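Local coordinates for mandelate racemase / muconate lactonizing enzyme, C-terminal domain protein (Pseudovibrio sp. JE062, PDB 4JHM) that is of unknown specific function but belongs to the enolase superfamily, pairing an N-terminal capping domain with a C-terminal TIM-barrel-like domain, at residues A110-K115 and G277-L282; C170-D175 and A206-K211; L178-E183 and A210-R215. All coordinates share one frame; numbering follows the deposited sequence.

How the interactions relate
Along the chain the first segment of interaction 1 comes first and its second segment last, with both segments of interactions 2 and 3 falling between them. Interaction 1 ties helix 100-119 to the start of helix 279-291, joining the N-terminal and C-terminal family regions. Interactions 2 and 3 lie on the other side of the chain's centre, their centres about 37 and 38 Å from that of interaction 1. These two are successive steps along one interface between helices 172-186 and 203-215; their centres are about 9 Å apart, and Met-209 packs on Val-179 where they meet. Thus one contact holds two regions together, while the other two join neighbouring barrel helices.

Interaction 1: A110-K115 and G277-L282; sequences AAWDIK and GGITQL
The indole of Trp-112 lies against Ile-279 and Thr-280 at the first turn of helix 279-291, a buried helix-to-helix junction that joins the N-terminal region of this enolase-superfamily protein to its TIM-barrel-like region. The apolar part of the contact is a CH-pi packing. Ile-279 CG2 sits 3.7 Å from the centroid of the five-membered ring of Trp-112, only 5° off the ring normal, and Ile-279 CB approaches Trp-112 CD1 to 3.4 Å. The first torsion of Ile-279 turns the CG2 methyl away from the backbone N and over the pyrrole part of the ring; the end of the side chain leads off, and Ile-279 also packs on Ala-309 and Val-313 of helix 304-316. Over the opposite face, near the rim, stands the amine of Lys-115, its NZ 3.4 Å above the Trp-112 ring plane and hydrogen-bonded to Thr-85 OG1 and to backbone oxygens of Met-125 and Gly-128 of the second subunit.

The polar part uses the ring edge. Thr-280 OG1 meets two residues of helix 100-119, Asp-108 through OD2 and Trp-112 through the indole N-H, which helps fix the rotation of the indole. Gly-278 is at the N-cap position, and Gly-278 O accepts from Gln-281 N and Leu-282 N, which secures the turn that presents both side chains. Trp-112 NE1 gives its hydrogen to Thr-280 OG1 at 3.0 Å, in a nearly straight bond of 167° that runs within 8° of the ring plane.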
loop_
_atom_site.group_PDB
_atom_site.type_symbol
_atom_site.label_atom_id
_atom_site.label_comp_id
_atom_site.label_asym_id
_atom_site.label_seq_id
_atom_site.Cartn_x
_atom_site.Cartn_y
_atom_site.Cartn_z
ATOM N N ALA A 110 -32.322 22.076 18.752
ATOM C CA ALA A 110 -33.583 22.705 19.122
ATOM C C ALA A 110 -34.660 22.494 18.056
ATOM O O ALA A 110 -35.853 22.505 18.358
ATOM C CB ALA A 110 -33.371 24.189 19.371
ATOM N N ALA A 111 -34.240 22.309 16.808
ATOM C CA ALA A 111 -35.187 22.051 15.729
ATOM C C ALA A 111 -35.740 20.639 15.848
ATOM O O ALA A 111 -36.935 20.417 15.660
ATOM C CB ALA A 111 -34.528 22.250 14.377
ATOM N N TRP A 112 -34.866 19.687 16.164
ATOM C CA TRP A 112 -35.292 18.304 16.365
ATOM C C TRP A 112 -36.254 18.198 17.552
ATOM O O TRP A 112 -37.200 17.413 17.518
ATOM C CB TRP A 112 -34.085 17.382 16.572
ATOM C CG TRP A 112 -33.457 16.905 15.292
ATOM C CD1 TRP A 112 -32.324 17.386 14.710
ATOM C CD2 TRP A 112 -33.927 15.850 14.440
ATOM N NE1 TRP A 112 -32.057 16.700 13.553
ATOM C CE2 TRP A 112 -33.027 15.753 13.362
ATOM C CE3 TRP A 112 -35.022 14.979 14.483
ATOM C CZ2 TRP A 112 -33.185 14.822 12.336
ATOM C CZ3 TRP A 112 -35.181 14.056 13.463
ATOM C CH2 TRP A 112 -34.268 13.985 12.404
ATOM N N ASP A 113 -36.009 18.993 18.590
ATOM C CA ASP A 113 -36.868 19.008 19.775
ATOM C C ASP A 113 -38.297 19.425 19.412
ATOM O O ASP A 113 -39.270 18.826 19.879
ATOM C CB ASP A 113 -36.290 19.960 20.834
ATOM C CG ASP A 113 -37.065 19.931 22.148
ATOM O OD1 ASP A 113 -37.656 18.883 22.492
ATOM O OD2 ASP A 113 -37.070 20.963 22.847
ATOM N N ILE A 114 -38.406 20.458 18.580
ATOM C CA ILE A 114 -39.690 20.955 18.100
ATOM C C ILE A 114 -40.384 19.908 17.238
ATOM O O ILE A 114 -41.591 19.682 17.375
ATOM C CB ILE A 114 -39.504 22.253 17.294
ATOM C CG1 ILE A 114 -39.388 23.445 18.243
ATOM C CG2 ILE A 114 -40.655 22.471 16.327
ATOM C CD1 ILE A 114 -38.883 24.709 17.581
ATOM N N LYS A 115 -39.619 19.270 16.357
ATOM C CA LYS A 115 -40.151 18.234 15.473
ATOM C C LYS A 115 -40.675 17.046 16.274
ATOM O O LYS A 115 -41.658 16.422 15.890
ATOM C CB LYS A 115 -39.069 17.767 14.498
ATOM C CG LYS A 115 -39.501 16.644 13.566
ATOM C CD LYS A 115 -38.306 15.996 12.879
ATOM C CE LYS A 115 -37.653 16.927 11.869
ATOM N NZ LYS A 115 -36.548 16.257 11.124
ATOM N N GLY A 277 -22.252 19.337 15.443
ATOM C CA GLY A 277 -23.251 19.942 14.567
ATOM C C GLY A 277 -24.687 19.554 14.874
ATOM O O GLY A 277 -25.582 19.796 14.066
ATOM N N GLY A 278 -24.906 18.944 16.036
ATOM C CA GLY A 278 -26.252 18.604 16.485
ATOM C C GLY A 278 -26.693 17.192 16.145
ATOM O O GLY A 278 -25.930 16.396 15.601
ATOM N N ILE A 279 -27.947 16.898 16.476
ATOM C CA ILE A 279 -28.561 15.598 16.232
ATOM C C ILE A 279 -28.360 15.157 14.787
ATOM O O ILE A 279 -27.966 14.023 14.517
ATOM C CB ILE A 279 -30.078 15.661 16.514
ATOM C CG1 ILE A 279 -30.350 16.119 17.951
ATOM C CG2 ILE A 279 -30.734 14.312 16.270
ATOM C CD1 ILE A 279 -29.994 15.099 19.014
ATOM N N THR A 280 -28.646 16.065 13.862
ATOM C CA THR A 280 -28.518 15.804 12.436
ATOM C C THR A 280 -27.222 15.087 12.067
ATOM O O THR A 280 -27.218 14.198 11.219
ATOM C CB THR A 280 -28.571 17.126 11.653
ATOM O OG1 THR A 280 -29.925 17.600 11.603
ATOM C CG2 THR A 280 -28.026 16.953 10.238
ATOM N N GLN A 281 -26.122 15.479 12.701
ATOM C CA GLN A 281 -24.812 14.973 12.329
ATOM C C GLN A 281 -24.409 13.764 13.158
ATOM O O GLN A 281 -23.871 12.793 12.624
ATOM C CB GLN A 281 -23.763 16.076 12.478
ATOM C CG GLN A 281 -24.016 17.284 11.585
ATOM C CD GLN A 281 -23.850 16.962 10.114
ATOM O OE1 GLN A 281 -24.825 16.841 9.379
ATOM N NE2 GLN A 281 -22.609 16.797 9.682
ATOM N N LEU A 282 -24.649 13.819 14.464
ATOM C CA LEU A 282 -24.305 12.695 15.321
ATOM C C LEU A 282 -24.935 11.470 14.707
ATOM O O LEU A 282 -24.261 10.488 14.404
ATOM C CB LEU A 282 -24.836 12.885 16.739
ATOM C CG LEU A 282 -24.521 11.726 17.692
ATOM C CD1 LEU A 282 -23.019 11.606 17.916
ATOM C CD2 LEU A 282 -25.235 11.907 19.022
#

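Interaction 2: C170-D175 and A206-K211; sequences CVYDKD and AMKMAK
Tyr-172, in the first turn of helix 172-186, faces Met-209 in the middle of helix 203-215, and the CA atoms of these two residues are the nearest pair across the segments, 7.9 Å apart. The contact is made by side chains, with an aromatic ring reaching over to the second helix. Tyr-172 CG is anti to the backbone N (chi1 -177°), which swings the ring across the gap until its hydroxyl end meets the aliphatic stem of Lys-208. There Tyr-172 OH lies 3.1 Å from Lys-208 CG, and Tyr-172 CZ is 3.9 Å from Lys-208 CB; the tyrosine side chain runs roughly perpendicular to the lysine stem. The lysine chain then turns away from the tyrosine and carries its amine to Asn-217 OD1 of the third subunit, where it is hydrogen-bonded.

Met-209, present as selenomethionine, meets the same ring farther back. Its terminal CE sits 3.8 Å from Tyr-172 CD1 and equally far from Tyr-172 CE1, in an oblique approach, and the two chains pass in opposite senses. Bends about chi2 and chi3 curl this methyl toward helix 172-186, where it also comes within 4.4 Å of Asp-175 CB. The carboxylate of Asp-175 looks elsewhere: OD2 is hydrogen-bonded to Tyr-201 OH, and OD1 takes a weak bond from Cys-170 N, 3.1 Å away at 125°. This weak bond helps tie the loop before the helix to its first turn. Helix 172-186 follows strand 163-167 and helix 203-215 follows strand 192-196, parallel neighbours in the barrel, so this is lateral packing of consecutive beta/alpha units on the outside of a TIM-barrel-like domain.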
loop_
_atom_site.group_PDB
_atom_site.type_symbol
_atom_site.label_atom_id
_atom_site.label_comp_id
_atom_site.label_asym_id
_atom_site.label_seq_id
_atom_site.Cartn_x
_atom_site.Cartn_y
_atom_site.Cartn_z
ATOM N N CYS A 170 -3.528 12.473 34.363
ATOM C CA CYS A 170 -3.001 12.633 33.014
ATOM C C CYS A 170 -1.486 12.813 33.056
ATOM O O CYS A 170 -0.898 13.490 32.213
ATOM C CB CYS A 170 -3.679 13.806 32.310
ATOM S SG CYS A 170 -5.467 13.593 32.192
ATOM N N VAL A 171 -0.877 12.189 34.061
ATOM C CA VAL A 171 0.566 12.118 34.209
ATOM C C VAL A 171 0.916 10.647 34.458
ATOM O O VAL A 171 0.813 10.148 35.580
ATOM C CB VAL A 171 1.049 13.002 35.380
ATOM C CG1 VAL A 171 2.523 12.766 35.673
ATOM C CG2 VAL A 171 0.786 14.471 35.077
ATOM N N TYR A 172 1.302 9.952 33.395
ATOM C CA TYR A 172 1.603 8.525 33.452
ATOM C C TYR A 172 2.010 8.031 34.846
ATOM O O TYR A 172 1.433 7.078 35.359
ATOM C CB TYR A 172 2.699 8.185 32.436
ATOM C CG TYR A 172 3.035 6.716 32.382
ATOM C CD1 TYR A 172 2.071 5.779 32.041
ATOM C CD2 TYR A 172 4.312 6.265 32.665
ATOM C CE1 TYR A 172 2.371 4.432 31.992
ATOM C CE2 TYR A 172 4.620 4.918 32.623
ATOM C CZ TYR A 172 3.646 4.008 32.287
ATOM O OH TYR A 172 3.946 2.669 32.247
ATOM N N ASP A 173 2.998 8.674 35.456
ATOM C CA ASP A 173 3.534 8.209 36.741
ATOM C C ASP A 173 2.485 8.153 37.849
ATOM O O ASP A 173 2.333 7.123 38.509
ATOM C CB ASP A 173 4.703 9.088 37.171
ATOM C CG ASP A 173 5.833 9.065 36.171
ATOM O OD1 ASP A 173 6.416 7.978 35.956
ATOM O OD2 ASP A 173 6.129 10.133 35.589
ATOM N N LYS A 174 1.768 9.254 38.052
ATOM C CA LYS A 174 0.701 9.300 39.054
ATOM C C LYS A 174 -0.482 8.417 38.647
ATOM O O LYS A 174 -1.077 7.732 39.481
ATOM C CB LYS A 174 0.246 10.742 39.279
ATOM C CG LYS A 174 1.334 11.635 39.862
ATOM C CD LYS A 174 0.955 13.107 39.826
ATOM C CE LYS A 174 -0.071 13.447 40.894
ATOM N NZ LYS A 174 -0.448 14.888 40.861
ATOM N N ASP A 175 -0.810 8.422 37.361
ATOM C CA ASP A 175 -1.887 7.583 36.847
ATOM C C ASP A 175 -1.609 6.097 37.054
ATOM O O ASP A 175 -2.535 5.302 37.198
ATOM C CB ASP A 175 -2.105 7.858 35.365
ATOM C CG ASP A 175 -2.671 9.237 35.106
ATOM O OD1 ASP A 175 -3.046 9.925 36.076
ATOM O OD2 ASP A 175 -2.745 9.634 33.929
ATOM N N ALA A 206 1.605 5.957 26.303
ATOM C CA ALA A 206 0.308 5.501 25.843
ATOM C C ALA A 206 0.347 4.003 25.621
ATOM O O ALA A 206 -0.529 3.278 26.079
ATOM C CB ALA A 206 -0.075 6.213 24.559
HETATM N N MSE A 207 1.377 3.539 24.924
HETATM C CA MSE A 207 1.517 2.116 24.632
HETATM C C MSE A 207 1.729 1.326 25.891
HETATM O O MSE A 207 1.241 0.215 26.019
HETATM C CB MSE A 207 2.676 1.885 23.671
HETATM C CG MSE A 207 2.825 0.400 23.341
HETATM SE SE MSE A 207 1.288 -0.263 22.297
HETATM C CE MSE A 207 1.840 0.450 20.551
ATOM N N LYS A 208 2.458 1.885 26.843
ATOM C CA LYS A 208 2.733 1.173 28.077
ATOM C C LYS A 208 1.438 0.936 28.861
ATOM O O LYS A 208 1.185 -0.165 29.355
ATOM C CB LYS A 208 3.730 1.960 28.923
ATOM C CG LYS A 208 4.697 1.088 29.701
ATOM C CD LYS A 208 6.030 0.949 28.988
ATOM C CE LYS A 208 6.906 2.172 29.208
ATOM N NZ LYS A 208 8.334 1.899 28.875
HETATM N N MSE A 209 0.618 1.977 28.964
HETATM C CA MSE A 209 -0.632 1.908 29.722
HETATM C C MSE A 209 -1.614 0.991 29.059
HETATM O O MSE A 209 -2.353 0.270 29.732
HETATM C CB MSE A 209 -1.242 3.303 29.823
HETATM C CG MSE A 209 -2.640 3.296 30.439
HETATM SE SE MSE A 209 -2.597 2.963 32.388
HETATM C CE MSE A 209 -1.297 4.337 32.933
ATOM N N ALA A 210 -1.635 1.013 27.729
ATOM C CA ALA A 210 -2.595 0.224 26.959
ATOM C C ALA A 210 -2.329 -1.265 27.136
ATOM O O ALA A 210 -3.252 -2.041 27.401
ATOM C CB ALA A 210 -2.531 0.605 25.493
ATOM N N LYS A 211 -1.062 -1.650 26.994
ATOM C CA LYS A 211 -0.639 -3.024 27.224
ATOM C C LYS A 211 -1.027 -3.474 28.627
ATOM O O LYS A 211 -1.466 -4.601 28.826
ATOM C CB LYS A 211 0.872 -3.168 27.035
ATOM C CG LYS A 211 1.326 -3.144 25.586
ATOM C CD LYS A 211 2.681 -3.817 25.437
ATOM C CE LYS A 211 3.300 -3.580 24.062
ATOM N NZ LYS A 211 2.487 -4.110 22.932
#

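Interaction 3: L178-E183 and A210-R215; sequences LVEAVE and AKWMER
Trp-212 reaches from helix 203-215 to lie against Val-179, Glu-180 and Glu-183 of helix 172-186. Val-179 points back at it and sets its CG1 methyl over one face of the six-membered ring, a CH-pi type of packing whose modelled separation is too short to be trusted in detail. Glu-183 touches the ring at its edge, near the plane, where Glu-183 CB is 3.9 Å from Trp-212 CH2. Glu-180, an exposed residue, runs slantwise past the ring: its CG lies 3.9 Å from Trp-212 CZ2, and Glu-180 OE2 is 3.5 Å from Trp-212 NE1, with carboxylate and ring planes 54° apart.

What puts the indole there is its first torsion: CG lies anti to the backbone N (chi1 -178°), directing the ring away from its own helix and across the interface. Glu-183 CG is likewise anti to its backbone N, but the chain bends at chi2 and delivers the carboxylate to Trp-218, whose NE1 is hydrogen-bonded to Glu-183 OE1. Trp-218 in turn meets Trp-212 edge-to-face, and the ring of His-216 meets the same indole.

The two short helical segments run nearly parallel, 5° between their directions, with axes 11.9 Å apart at closest approach, a wide spacing that the large indole spans. On the barrel side, strand 192-196 supplies Leu-195, which touches both Val-179 and Met-213, while helix 149-159 packs against helix 172-186 through Leu-178, Ala-181 and Val-182.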
loop_
_atom_site.group_PDB
_atom_site.type_symbol
_atom_site.label_atom_id
_atom_site.label_comp_id
_atom_site.label_asym_id
_atom_site.label_seq_id
_atom_site.Cartn_x
_atom_site.Cartn_y
_atom_site.Cartn_z
ATOM N N LEU A 178 -2.408 5.184 40.597
ATOM C CA LEU A 178 -3.856 5.127 40.696
ATOM C C LEU A 178 -4.359 3.830 40.086
ATOM O O LEU A 178 -4.909 2.971 40.768
ATOM C CB LEU A 178 -4.471 6.313 39.956
ATOM C CG LEU A 178 -5.971 6.218 39.683
ATOM C CD1 LEU A 178 -6.760 6.448 40.962
ATOM C CD2 LEU A 178 -6.379 7.224 38.621
ATOM N N VAL A 179 -4.147 3.697 38.786
ATOM C CA VAL A 179 -4.643 2.561 38.024
ATOM C C VAL A 179 -4.368 1.204 38.681
ATOM O O VAL A 179 -5.240 0.342 38.699
ATOM C CB VAL A 179 -4.066 2.592 36.593
ATOM C CG1 VAL A 179 -3.876 1.191 36.053
ATOM C CG2 VAL A 179 -4.976 3.405 35.682
ATOM N N GLU A 180 -3.168 1.015 39.221
ATOM C CA GLU A 180 -2.778 -0.277 39.790
ATOM C C GLU A 180 -3.437 -0.540 41.149
ATOM O O GLU A 180 -3.838 -1.671 41.449
ATOM C CB GLU A 180 -1.253 -0.366 39.906
ATOM C CG GLU A 180 -0.548 -0.408 38.559
ATOM C CD GLU A 180 0.937 -0.706 38.665
ATOM O OE1 GLU A 180 1.599 -0.136 39.553
ATOM O OE2 GLU A 180 1.443 -1.505 37.849
ATOM N N ALA A 181 -3.547 0.506 41.962
ATOM C CA ALA A 181 -4.185 0.404 43.272
ATOM C C ALA A 181 -5.672 0.079 43.143
ATOM O O ALA A 181 -6.237 -0.613 43.991
ATOM C CB ALA A 181 -3.996 1.697 44.049
ATOM N N VAL A 182 -6.300 0.586 42.085
ATOM C CA VAL A 182 -7.710 0.318 41.827
ATOM C C VAL A 182 -7.927 -1.121 41.377
ATOM O O VAL A 182 -8.889 -1.765 41.787
ATOM C CB VAL A 182 -8.280 1.262 40.750
ATOM C CG1 VAL A 182 -9.551 0.682 40.148
ATOM C CG2 VAL A 182 -8.548 2.643 41.332
ATOM N N GLU A 183 -7.037 -1.621 40.527
ATOM C CA GLU A 183 -7.157 -2.985 40.013
ATOM C C GLU A 183 -6.990 -3.991 41.139
ATOM O O GLU A 183 -7.665 -5.019 41.164
ATOM C CB GLU A 183 -6.123 -3.260 38.916
ATOM C CG GLU A 183 -6.123 -4.695 38.401
ATOM C CD GLU A 183 -7.392 -5.058 37.648
ATOM O OE1 GLU A 183 -8.241 -4.168 37.437
ATOM O OE2 GLU A 183 -7.540 -6.237 37.254
ATOM N N ALA A 210 -1.635 1.013 27.729
ATOM C CA ALA A 210 -2.595 0.224 26.959
ATOM C C ALA A 210 -2.329 -1.265 27.136
ATOM O O ALA A 210 -3.252 -2.041 27.401
ATOM C CB ALA A 210 -2.531 0.605 25.493
ATOM N N LYS A 211 -1.062 -1.650 26.994
ATOM C CA LYS A 211 -0.639 -3.024 27.224
ATOM C C LYS A 211 -1.027 -3.474 28.627
ATOM O O LYS A 211 -1.466 -4.601 28.826
ATOM C CB LYS A 211 0.872 -3.168 27.035
ATOM C CG LYS A 211 1.326 -3.144 25.586
ATOM C CD LYS A 211 2.681 -3.817 25.437
ATOM C CE LYS A 211 3.300 -3.580 24.062
ATOM N NZ LYS A 211 2.487 -4.110 22.932
ATOM N N TRP A 212 -0.868 -2.588 29.600
ATOM C CA TRP A 212 -1.255 -2.901 30.965
ATOM C C TRP A 212 -2.771 -3.020 31.102
ATOM O O TRP A 212 -3.273 -3.962 31.716
ATOM C CB TRP A 212 -0.722 -1.844 31.926
ATOM C CG TRP A 212 -1.038 -2.137 33.357
ATOM C CD1 TRP A 212 -0.211 -2.705 34.282
ATOM C CD2 TRP A 212 -2.278 -1.881 34.029
ATOM N NE1 TRP A 212 -0.858 -2.815 35.489
ATOM C CE2 TRP A 212 -2.127 -2.315 35.359
ATOM C CE3 TRP A 212 -3.500 -1.325 33.635
ATOM C CZ2 TRP A 212 -3.150 -2.212 36.293
ATOM C CZ3 TRP A 212 -4.514 -1.224 34.562
ATOM C CH2 TRP A 212 -4.336 -1.668 35.875
HETATM N N MSE A 213 -3.501 -2.067 30.530
HETATM C CA MSE A 213 -4.962 -2.084 30.600
HETATM C C MSE A 213 -5.458 -3.301 29.876
HETATM O O MSE A 213 -6.488 -3.867 30.246
HETATM C CB MSE A 213 -5.554 -0.811 29.996
HETATM C CG MSE A 213 -5.419 0.353 30.970
HETATM SE SE MSE A 213 -5.926 2.058 30.131
HETATM C CE MSE A 213 -7.786 1.625 29.650
ATOM N N GLU A 214 -4.716 -3.713 28.846
ATOM C CA GLU A 214 -5.059 -4.887 28.041
ATOM C C GLU A 214 -4.919 -6.187 28.836
ATOM O O GLU A 214 -5.726 -7.098 28.675
ATOM C CB GLU A 214 -4.176 -4.942 26.788
ATOM C CG GLU A 214 -4.496 -6.066 25.809
ATOM C CD GLU A 214 -3.417 -6.246 24.745
ATOM O OE1 GLU A 214 -2.217 -6.133 25.086
ATOM O OE2 GLU A 214 -3.762 -6.507 23.569
ATOM N N ARG A 215 -3.897 -6.273 29.685
ATOM C CA ARG A 215 -3.677 -7.467 30.507
ATOM C C ARG A 215 -4.776 -7.638 31.540
ATOM O O ARG A 215 -5.176 -8.756 31.853
ATOM C CB ARG A 215 -2.333 -7.401 31.244
ATOM C CG ARG A 215 -1.134 -7.771 30.394
ATOM C CD ARG A 215 0.059 -8.206 31.233
ATOM N NE ARG A 215 1.066 -8.855 30.393
ATOM C CZ ARG A 215 1.110 -10.161 30.127
ATOM N NH1 ARG A 215 2.067 -10.646 29.343
ATOM N NH2 ARG A 215 0.210 -10.990 30.647
#